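Local coordinates for protein AGR_L_2016p (Agrobacterium tumefaciens, PDB 2GVH) that probably hydrolyses the thioester bond of acyl-CoA to release coenzyme A and a free carboxylic acid, using a chain built of two hotdog domains, at residues I165-P168 with D169-N172; E181-A184 with Y185-A189; A63-F66 with G67-P70; T40-H43 with G44-F47. All blocks are in the same frame, centred on the assembly; numbering follows the deposited sequence.

Contact 1 of 4, residues I165-P168 with D169-N172; sequences IVFP and DQAN. With NA (sodium ion), chain D.
A 3-10 turn brings F167 and P168 against Q170 and A171, and the same turn carries D169 to a sodium site at the heart of a three-subunit assembly. Two successive backbone bonds wind it: Q170 N donates to F167 O at 2.8 Å, and A171 N to P168 O at 2.9 Å. Proline suits its place, because its fixed phi already matches the turn and its missing N-H is not needed here.

The side chain of Q170 closes the loop a second time. Its CG sits beside the backbone N (chi1 -55°) and the chain then runs extended, so the amide reaches back to the start of the turn. There OE1 accepts the N-H of F167 at 2.8 Å, almost straight (173°) and in the amide's own carbonyl plane. The same oxygen lies 3.4 Å from F167 CD2, with ring and amide planes 39° apart. A glutamine is long enough to mimic a backbone acceptor in this way.

D169 OD2 binds the sodium ion at 2.2 Å. D169 of the second subunit and D169 of the third subunit bind the same ion, whose positive charge probably eases the meeting of three carboxylates.

The turn follows strand 160-165. V166 bonds through its backbone to E220 and packs on V222 of strand 220-231, I165 rests on F60 and I61 of helix 49-67, and Q170 pairs with F178 just before helix 179-198.

Contact 2 of 4, residues E181-A184 with Y185-A189; sequences EAIA and YMTKA
A184, Y185 and I183 carry most of this contact, two and a half turns in the first half of helix 179-198. A184 is small, and its main role is through its backbone: its carbonyl O receives K188 N at 2.9 Å, nearly straight at 166°. The compact methyl suits a helix side that packs on G49 of the second subunit.

Y185 has its CG anti to the backbone N (chi1 -171°), which carries the ring off the helix rather than back along it. The ring reaches the sheet, touching V222, A224 and L242 as well as M162 and E164. Its N-H makes a weak bond to E181 O.

I183 offers the most heavily used acceptor. Its O takes T187 N at 2.9 Å and T187 OG1 at 3.1 Å, with a weak third approach from M186 N. The hydroxyl reaches it from above the carbonyl plane; T187 can do this because OG1 lies beside its backbone N (chi1 -53°). I183 CG2 passes T187 OG1 at 4.1 Å.

Chemically, the threonine satisfies its buried hydroxyl within its own helix, which is consistent with T187 and I183 both packing on L52 of the second subunit.

Contact 3 of 4, residues A63-F66 with G67-P70; sequences ATRF and GRTP
T64 O receives R68 N at 2.7 Å, the shortest polar bond of this helix end, though it is bent to 134°. One step earlier G67 N donates to A63 O at 2.9 Å, along a much straighter line. The helix therefore keeps its i to i+4 bonding through R68, even though that residue has positive phi (49°) and turns the chain away, as in the alpha-L type of helix termination. Notably, the positive phi falls on this arginine and not on G67, the last helical residue.

The R68 side chain folds back over the turn it has just left. Its CG sits beside the backbone N and the chain bends again at chi2, so that the flat guanidinium settles over the backbone of R65: R65 CA lies 3.7 Å from its plane, over the centre. R65 O stands 3.1 Å from R68 NE, but over the face, with an angle too poor for a hydrogen bond. The two arginines run alongside each other, their guanidinium planes 79° apart. Their charges are probably balanced by carboxylates, since E245 makes salt bridges to both and E223 makes a further one to R65; R68 NH1 also bonds L247 O. T64 turns its methyl CG2 to T69 O at 3.5 Å, while its OG1 bonds F60 O.

Within the fold, A63 and F66 press on L105 of strand 104-115, and the chain leads straight into strand 71-80. E223 on strand 220-231 and E245 on strand 235-246 belong to the second hotdog half, so their salt bridges join the end of helix 49-67 to the other sheet.

Contact 4 of 4, residues T40-H43 with G44-F47; sequences TNHH and GTLF
This is a local contact along the short helix 40-46, where an aromatic pair and a threonine hydroxyl mark the last turn. H43 and F47, four residues apart, form an edge-to-face pair with centroids 4.7 Å apart and planes at 51°. F47 brings its edge over one face of H43, CD2 lying 3.5 Å above the imidazole plane near its centre. H43 has CG anti to its backbone N (chi1 -166°), which swings the ring along the helix toward F47. F47 N also bonds H43 O at 2.9 Å.

T45 points its hydroxyl back at the helix. OG1 lies 2.8 Å from N41 O and 3.1 Å from H42 O, and its single proton could go to either; a hydroxyl on CB, set between the backbone N and the carbonyl carbon (chi1 53°), reaches both. H42 O also takes L46 N at 2.7 Å, and L46 CD1 lies 3.5 Å from H42 NE2, which makes a weak bond to D33.

L46 and F47 lean on M111 of strand 104-115, while T40 OG1 bonds P37 O of the third subunit. A short helix leading from strand 29-35 to the long helix 49-67 that a curved sheet enfolds is consistent with the hotdog fold.

From the N terminus, contact 4 comes first, on the short helix after strand 29-35, and contact 3 follows at the far end of helix 49-67, where R65 and R68 tie that end to the second domain's sheet. Both belong to the first hotdog domain. Contact 1 then shapes the loop after strand 160-165, and contact 2 lies on helix 179-198 of the second domain. Each is local to a continuous stretch of chain, none closing a long loop, and the four run in series without nesting or crossing. Contacts 1 and 2 alone touch, with Q170 NE2 3.4 Å from E181 CG. Contact 1 meets both other subunits, while contact 2 packs on the second.

Contact 1 of 4, residues I165-P168 with D169-N172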
loop_
_atom_site.group_PDB
_atom_site.type_symbol
_atom_site.label_atom_id
_atom_site.label_comp_id
_atom_site.label_asym_id
_atom_site.label_seq_id
_atom_site.Cartn_x
_atom_site.Cartn_y
_atom_site.Cartn_z
ATOM N N ILE B 165 -6.422 7.837 8.969
ATOM C CA ILE B 165 -6.936 6.614 9.563
ATOM C C ILE B 165 -5.795 5.645 9.697
ATOM O O ILE B 165 -4.819 5.750 8.960
ATOM C CB ILE B 165 -8.009 6.019 8.689
ATOM C CG1 ILE B 165 -9.271 6.841 8.849
ATOM C CG2 ILE B 165 -8.320 4.588 9.097
ATOM C CD1 ILE B 165 -10.147 6.763 7.658
ATOM N N VAL B 166 -5.900 4.738 10.661
ATOM C CA VAL B 166 -4.962 3.642 10.847
ATOM C C VAL B 166 -5.369 2.468 9.937
ATOM O O VAL B 166 -6.462 1.918 10.054
ATOM C CB VAL B 166 -4.875 3.205 12.347
ATOM C CG1 VAL B 166 -3.953 1.985 12.547
ATOM C CG2 VAL B 166 -4.365 4.330 13.215
ATOM N N PHE B 167 -4.498 2.103 9.007
ATOM C CA PHE B 167 -4.831 1.059 8.026
ATOM C C PHE B 167 -4.352 -0.292 8.523
ATOM O O PHE B 167 -3.352 -0.368 9.241
ATOM C CB PHE B 167 -4.166 1.342 6.676
ATOM C CG PHE B 167 -4.683 2.568 5.982
ATOM C CD1 PHE B 167 -5.968 2.591 5.414
ATOM C CD2 PHE B 167 -3.887 3.713 5.904
ATOM C CE1 PHE B 167 -6.445 3.736 4.767
ATOM C CE2 PHE B 167 -4.350 4.862 5.278
ATOM C CZ PHE B 167 -5.633 4.873 4.695
ATOM N N PRO B 168 -5.031 -1.377 8.112
ATOM C CA PRO B 168 -4.575 -2.746 8.461
ATOM C C PRO B 168 -3.071 -2.969 8.186
ATOM O O PRO B 168 -2.382 -3.549 9.010
ATOM C CB PRO B 168 -5.402 -3.635 7.533
ATOM C CG PRO B 168 -6.629 -2.825 7.230
ATOM C CD PRO B 168 -6.255 -1.377 7.279
ATOM N N ASP B 169 -2.559 -2.487 7.058
ATOM C CA ASP B 169 -1.131 -2.670 6.764
ATOM C C ASP B 169 -0.222 -2.014 7.773
ATOM O O ASP B 169 0.906 -2.426 7.940
ATOM C CB ASP B 169 -0.742 -2.205 5.355
ATOM C CG ASP B 169 -1.124 -3.229 4.255
ATOM O OD1 ASP B 169 -1.647 -4.331 4.552
ATOM O OD2 ASP B 169 -0.925 -2.913 3.062
ATOM N N GLN B 170 -0.706 -0.993 8.460
ATOM C CA GLN B 170 0.105 -0.361 9.465
ATOM C C GLN B 170 -0.013 -1.008 10.866
ATOM O O GLN B 170 0.646 -0.544 11.820
ATOM C CB GLN B 170 -0.280 1.086 9.586
ATOM C CG GLN B 170 -0.220 1.854 8.342
ATOM C CD GLN B 170 -0.814 3.193 8.544
ATOM O OE1 GLN B 170 -2.048 3.340 8.710
ATOM N NE2 GLN B 170 0.021 4.182 8.572
ATOM N N ALA B 171 -0.853 -2.042 10.990
ATOM C CA ALA B 171 -1.044 -2.699 12.280
ATOM C C ALA B 171 -0.530 -4.154 12.290
ATOM O O ALA B 171 -0.491 -4.832 11.249
ATOM C CB ALA B 171 -2.518 -2.615 12.755
ATOM N N ASN B 172 -0.117 -4.611 13.463
ATOM C CA ASN B 172 0.195 -5.997 13.692
ATOM C C ASN B 172 -1.053 -6.832 13.988
ATOM O O ASN B 172 -2.172 -6.319 14.137
ATOM C CB ASN B 172 1.194 -6.112 14.855
ATOM C CG ASN B 172 0.584 -5.690 16.214
ATOM O OD1 ASN B 172 -0.560 -6.022 16.535
ATOM N ND2 ASN B 172 1.349 -4.963 16.999
HETATM NA NA NA D . -1.409 -1.659 1.303
#

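Contact 2 of 4, residues E181-A184 with Y185-A189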
loop_
_atom_site.group_PDB
_atom_site.type_symbol
_atom_site.label_atom_id
_atom_site.label_comp_id
_atom_site.label_asym_id
_atom_site.label_seq_id
_atom_site.Cartn_x
_atom_site.Cartn_y
_atom_site.Cartn_z
ATOM N N GLU B 181 5.225 3.169 12.568
ATOM C CA GLU B 181 4.336 3.705 11.577
ATOM C C GLU B 181 3.688 4.973 12.139
ATOM O O GLU B 181 3.366 5.880 11.425
ATOM C CB GLU B 181 3.363 2.622 11.130
ATOM C CG GLU B 181 2.872 2.843 9.760
ATOM C CD GLU B 181 3.670 2.087 8.772
ATOM O OE1 GLU B 181 4.155 1.011 9.139
ATOM O OE2 GLU B 181 3.834 2.560 7.636
ATOM N N ALA B 182 3.575 5.037 13.449
ATOM C CA ALA B 182 3.177 6.242 14.117
ATOM C C ALA B 182 4.264 7.284 14.028
ATOM O O ALA B 182 3.983 8.496 13.937
ATOM C CB ALA B 182 2.855 5.945 15.541
ATOM N N ILE B 183 5.524 6.830 14.062
ATOM C CA ILE B 183 6.630 7.755 14.021
ATOM C C ILE B 183 6.611 8.404 12.650
ATOM O O ILE B 183 6.773 9.620 12.532
ATOM C CB ILE B 183 7.959 7.051 14.297
ATOM C CG1 ILE B 183 8.181 6.872 15.798
ATOM C CG2 ILE B 183 9.199 7.838 13.745
ATOM C CD1 ILE B 183 9.221 5.793 16.084
ATOM N N ALA B 184 6.363 7.602 11.622
ATOM C CA ALA B 184 6.466 8.095 10.237
ATOM C C ALA B 184 5.386 9.150 10.007
ATOM O O ALA B 184 5.614 10.152 9.376
ATOM C CB ALA B 184 6.344 6.969 9.248
ATOM N N TYR B 185 4.226 8.962 10.590
ATOM C CA TYR B 185 3.205 9.976 10.484
ATOM C C TYR B 185 3.682 11.262 11.170
ATOM O O TYR B 185 3.475 12.364 10.661
ATOM C CB TYR B 185 1.872 9.468 11.015
ATOM C CG TYR B 185 0.727 10.409 10.731
ATOM C CD1 TYR B 185 0.192 10.533 9.442
ATOM C CD2 TYR B 185 0.198 11.208 11.737
ATOM C CE1 TYR B 185 -0.864 11.426 9.158
ATOM C CE2 TYR B 185 -0.839 12.091 11.469
ATOM C CZ TYR B 185 -1.365 12.212 10.195
ATOM O OH TYR B 185 -2.413 13.120 9.999
HETATM N N MSE B 186 4.422 11.133 12.254
HETATM C CA MSE B 186 4.834 12.316 12.953
HETATM C C MSE B 186 5.827 13.056 12.114
HETATM O O MSE B 186 5.837 14.274 12.092
HETATM C CB MSE B 186 5.435 11.973 14.303
HETATM C CG MSE B 186 4.450 11.407 15.251
HETATM SE SE MSE B 186 5.397 10.671 16.792
HETATM C CE MSE B 186 5.506 12.309 17.881
ATOM N N THR B 187 6.665 12.315 11.430
ATOM C CA THR B 187 7.649 12.871 10.559
ATOM C C THR B 187 6.999 13.564 9.380
ATOM O O THR B 187 7.318 14.704 9.088
ATOM C CB THR B 187 8.618 11.770 10.060
ATOM O OG1 THR B 187 9.134 11.081 11.189
ATOM C CG2 THR B 187 9.799 12.383 9.337
ATOM N N LYS B 188 6.112 12.879 8.675
ATOM C CA LYS B 188 5.227 13.551 7.703
ATOM C C LYS B 188 4.744 14.916 8.242
ATOM O O LYS B 188 4.969 15.933 7.609
ATOM C CB LYS B 188 4.045 12.675 7.350
ATOM C CG LYS B 188 3.299 13.144 6.137
ATOM C CD LYS B 188 2.062 12.343 5.954
ATOM C CE LYS B 188 1.885 11.922 4.515
ATOM N NZ LYS B 188 0.701 11.013 4.481
ATOM N N ALA B 189 4.128 14.946 9.417
ATOM C CA ALA B 189 3.684 16.247 9.953
ATOM C C ALA B 189 4.851 17.233 10.149
ATOM O O ALA B 189 4.725 18.414 9.889
ATOM C CB ALA B 189 2.859 16.080 11.246
#

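Contact 3 of 4, residues A63-F66 with G67-P70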
loop_
_atom_site.group_PDB
_atom_site.type_symbol
_atom_site.label_atom_id
_atom_site.label_comp_id
_atom_site.label_asym_id
_atom_site.label_seq_id
_atom_site.Cartn_x
_atom_site.Cartn_y
_atom_site.Cartn_z
ATOM N N ALA B 63 -17.683 13.136 9.169
ATOM C CA ALA B 63 -18.946 12.508 9.477
ATOM C C ALA B 63 -18.901 11.661 10.727
ATOM O O ALA B 63 -19.747 11.811 11.598
ATOM C CB ALA B 63 -19.383 11.670 8.308
ATOM N N THR B 64 -17.920 10.763 10.812
ATOM C CA THR B 64 -17.869 9.808 11.908
ATOM C C THR B 64 -17.611 10.521 13.229
ATOM O O THR B 64 -18.145 10.153 14.264
ATOM C CB THR B 64 -16.838 8.724 11.670
ATOM O OG1 THR B 64 -16.939 8.235 10.316
ATOM C CG2 THR B 64 -17.084 7.582 12.650
ATOM N N ARG B 65 -16.810 11.570 13.179
ATOM C CA ARG B 65 -16.509 12.358 14.357
ATOM C C ARG B 65 -17.745 13.080 14.802
ATOM O O ARG B 65 -17.910 13.370 15.975
ATOM C CB ARG B 65 -15.466 13.418 14.047
ATOM C CG ARG B 65 -14.032 12.988 14.195
ATOM C CD ARG B 65 -13.129 14.197 14.000
ATOM N NE ARG B 65 -11.932 14.105 14.821
ATOM C CZ ARG B 65 -10.800 14.780 14.610
ATOM N NH1 ARG B 65 -10.677 15.627 13.595
ATOM N NH2 ARG B 65 -9.773 14.591 15.426
ATOM N N PHE B 66 -18.587 13.418 13.841
ATOM C CA PHE B 66 -19.751 14.190 14.142
ATOM C C PHE B 66 -20.806 13.313 14.795
ATOM O O PHE B 66 -21.323 13.645 15.873
ATOM C CB PHE B 66 -20.327 14.847 12.890
ATOM C CG PHE B 66 -21.557 15.705 13.182
ATOM C CD1 PHE B 66 -21.417 16.963 13.751
ATOM C CD2 PHE B 66 -22.842 15.228 12.921
ATOM C CE1 PHE B 66 -22.541 17.757 14.035
ATOM C CE2 PHE B 66 -23.997 16.013 13.211
ATOM C CZ PHE B 66 -23.848 17.270 13.764
ATOM N N GLY B 67 -21.117 12.190 14.138
ATOM C CA GLY B 67 -22.253 11.362 14.573
ATOM C C GLY B 67 -21.855 10.169 15.402
ATOM O O GLY B 67 -22.710 9.496 15.923
ATOM N N ARG B 68 -20.549 9.888 15.473
ATOM C CA ARG B 68 -20.025 8.795 16.285
ATOM C C ARG B 68 -20.810 7.510 16.010
ATOM O O ARG B 68 -21.430 6.932 16.918
ATOM C CB ARG B 68 -20.074 9.180 17.785
ATOM C CG ARG B 68 -19.214 10.412 18.196
ATOM C CD ARG B 68 -17.734 10.166 17.950
ATOM N NE ARG B 68 -16.879 11.343 18.147
ATOM C CZ ARG B 68 -15.583 11.383 17.800
ATOM N NH1 ARG B 68 -15.014 10.329 17.243
ATOM N NH2 ARG B 68 -14.840 12.466 18.002
ATOM N N THR B 69 -20.816 7.097 14.744
ATOM C CA THR B 69 -21.576 5.927 14.288
ATOM C C THR B 69 -21.025 5.553 12.925
ATOM O O THR B 69 -20.374 6.374 12.322
ATOM C CB THR B 69 -23.097 6.241 14.208
ATOM O OG1 THR B 69 -23.839 5.032 14.014
ATOM C CG2 THR B 69 -23.409 7.230 13.086
ATOM N N PRO B 70 -21.244 4.314 12.437
ATOM C CA PRO B 70 -20.703 4.043 11.092
ATOM C C PRO B 70 -21.417 4.857 10.002
ATOM O O PRO B 70 -22.615 5.124 10.117
ATOM C CB PRO B 70 -20.950 2.542 10.894
ATOM C CG PRO B 70 -21.240 2.005 12.273
ATOM C CD PRO B 70 -21.903 3.126 13.009
#

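Contact 4 of 4, residues T40-H43 with G44-F47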
loop_
_atom_site.group_PDB
_atom_site.type_symbol
_atom_site.label_atom_id
_atom_site.label_comp_id
_atom_site.label_asym_id
_atom_site.label_seq_id
_atom_site.Cartn_x
_atom_site.Cartn_y
_atom_site.Cartn_z
ATOM N N THR B 40 5.759 11.235 -10.905
ATOM C CA THR B 40 4.689 11.282 -11.915
ATOM C C THR B 40 3.515 10.341 -11.611
ATOM O O THR B 40 2.387 10.599 -12.029
ATOM C CB THR B 40 5.205 11.005 -13.361
ATOM O OG1 THR B 40 5.877 9.740 -13.405
ATOM C CG2 THR B 40 6.141 12.128 -13.853
ATOM N N ASN B 41 3.781 9.253 -10.891
ATOM C CA ASN B 41 2.733 8.279 -10.535
ATOM C C ASN B 41 1.759 8.833 -9.488
ATOM O O ASN B 41 0.533 8.813 -9.675
ATOM C CB ASN B 41 3.360 6.958 -10.042
ATOM C CG ASN B 41 2.312 5.894 -9.715
ATOM O OD1 ASN B 41 1.396 5.639 -10.511
ATOM N ND2 ASN B 41 2.441 5.274 -8.536
ATOM N N HIS B 42 2.317 9.339 -8.395
ATOM C CA HIS B 42 1.512 9.984 -7.382
ATOM C C HIS B 42 0.787 11.222 -7.948
ATOM O O HIS B 42 -0.423 11.441 -7.718
ATOM C CB HIS B 42 2.367 10.336 -6.166
ATOM C CG HIS B 42 1.577 10.533 -4.914
ATOM N ND1 HIS B 42 2.059 11.241 -3.836
ATOM C CD2 HIS B 42 0.333 10.121 -4.571
ATOM C CE1 HIS B 42 1.151 11.248 -2.876
ATOM N NE2 HIS B 42 0.095 10.574 -3.294
ATOM N N HIS B 43 1.523 12.017 -8.714
ATOM C CA HIS B 43 0.935 13.196 -9.325
ATOM C C HIS B 43 -0.281 12.772 -10.140
ATOM O O HIS B 43 -1.389 13.254 -9.906
ATOM C CB HIS B 43 1.959 13.921 -10.204
ATOM C CG HIS B 43 1.539 15.306 -10.587
ATOM N ND1 HIS B 43 0.631 15.557 -11.597
ATOM C CD2 HIS B 43 1.893 16.515 -10.092
ATOM C CE1 HIS B 43 0.447 16.858 -11.712
ATOM N NE2 HIS B 43 1.202 17.461 -10.810
ATOM N N GLY B 44 -0.053 11.822 -11.044
ATOM C CA GLY B 44 -1.060 11.363 -11.995
ATOM C C GLY B 44 -2.270 10.702 -11.364
ATOM O O GLY B 44 -3.333 10.653 -11.977
ATOM N N THR B 45 -2.102 10.180 -10.146
ATOM C CA THR B 45 -3.187 9.516 -9.440
ATOM C C THR B 45 -3.863 10.440 -8.454
ATOM O O THR B 45 -5.078 10.387 -8.284
ATOM C CB THR B 45 -2.722 8.256 -8.675
ATOM O OG1 THR B 45 -1.613 8.577 -7.820
ATOM C CG2 THR B 45 -2.362 7.143 -9.640
ATOM N N LEU B 46 -3.072 11.282 -7.805
ATOM C CA LEU B 46 -3.614 12.211 -6.833
ATOM C C LEU B 46 -4.406 13.330 -7.500
ATOM O O LEU B 46 -5.456 13.716 -7.014
ATOM C CB LEU B 46 -2.508 12.776 -5.959
ATOM C CG LEU B 46 -3.067 13.474 -4.730
ATOM C CD1 LEU B 46 -2.431 12.954 -3.489
ATOM C CD2 LEU B 46 -2.835 14.941 -4.878
ATOM N N PHE B 47 -3.906 13.868 -8.603
ATOM C CA PHE B 47 -4.712 14.778 -9.400
ATOM C C PHE B 47 -5.431 13.901 -10.406
ATOM O O PHE B 47 -5.138 13.875 -11.618
ATOM C CB PHE B 47 -3.831 15.834 -10.039
ATOM C CG PHE B 47 -3.080 16.659 -9.043
ATOM C CD1 PHE B 47 -3.737 17.614 -8.290
ATOM C CD2 PHE B 47 -1.708 16.478 -8.857
ATOM C CE1 PHE B 47 -3.061 18.376 -7.370
ATOM C CE2 PHE B 47 -1.011 17.248 -7.953
ATOM C CZ PHE B 47 -1.699 18.200 -7.198
#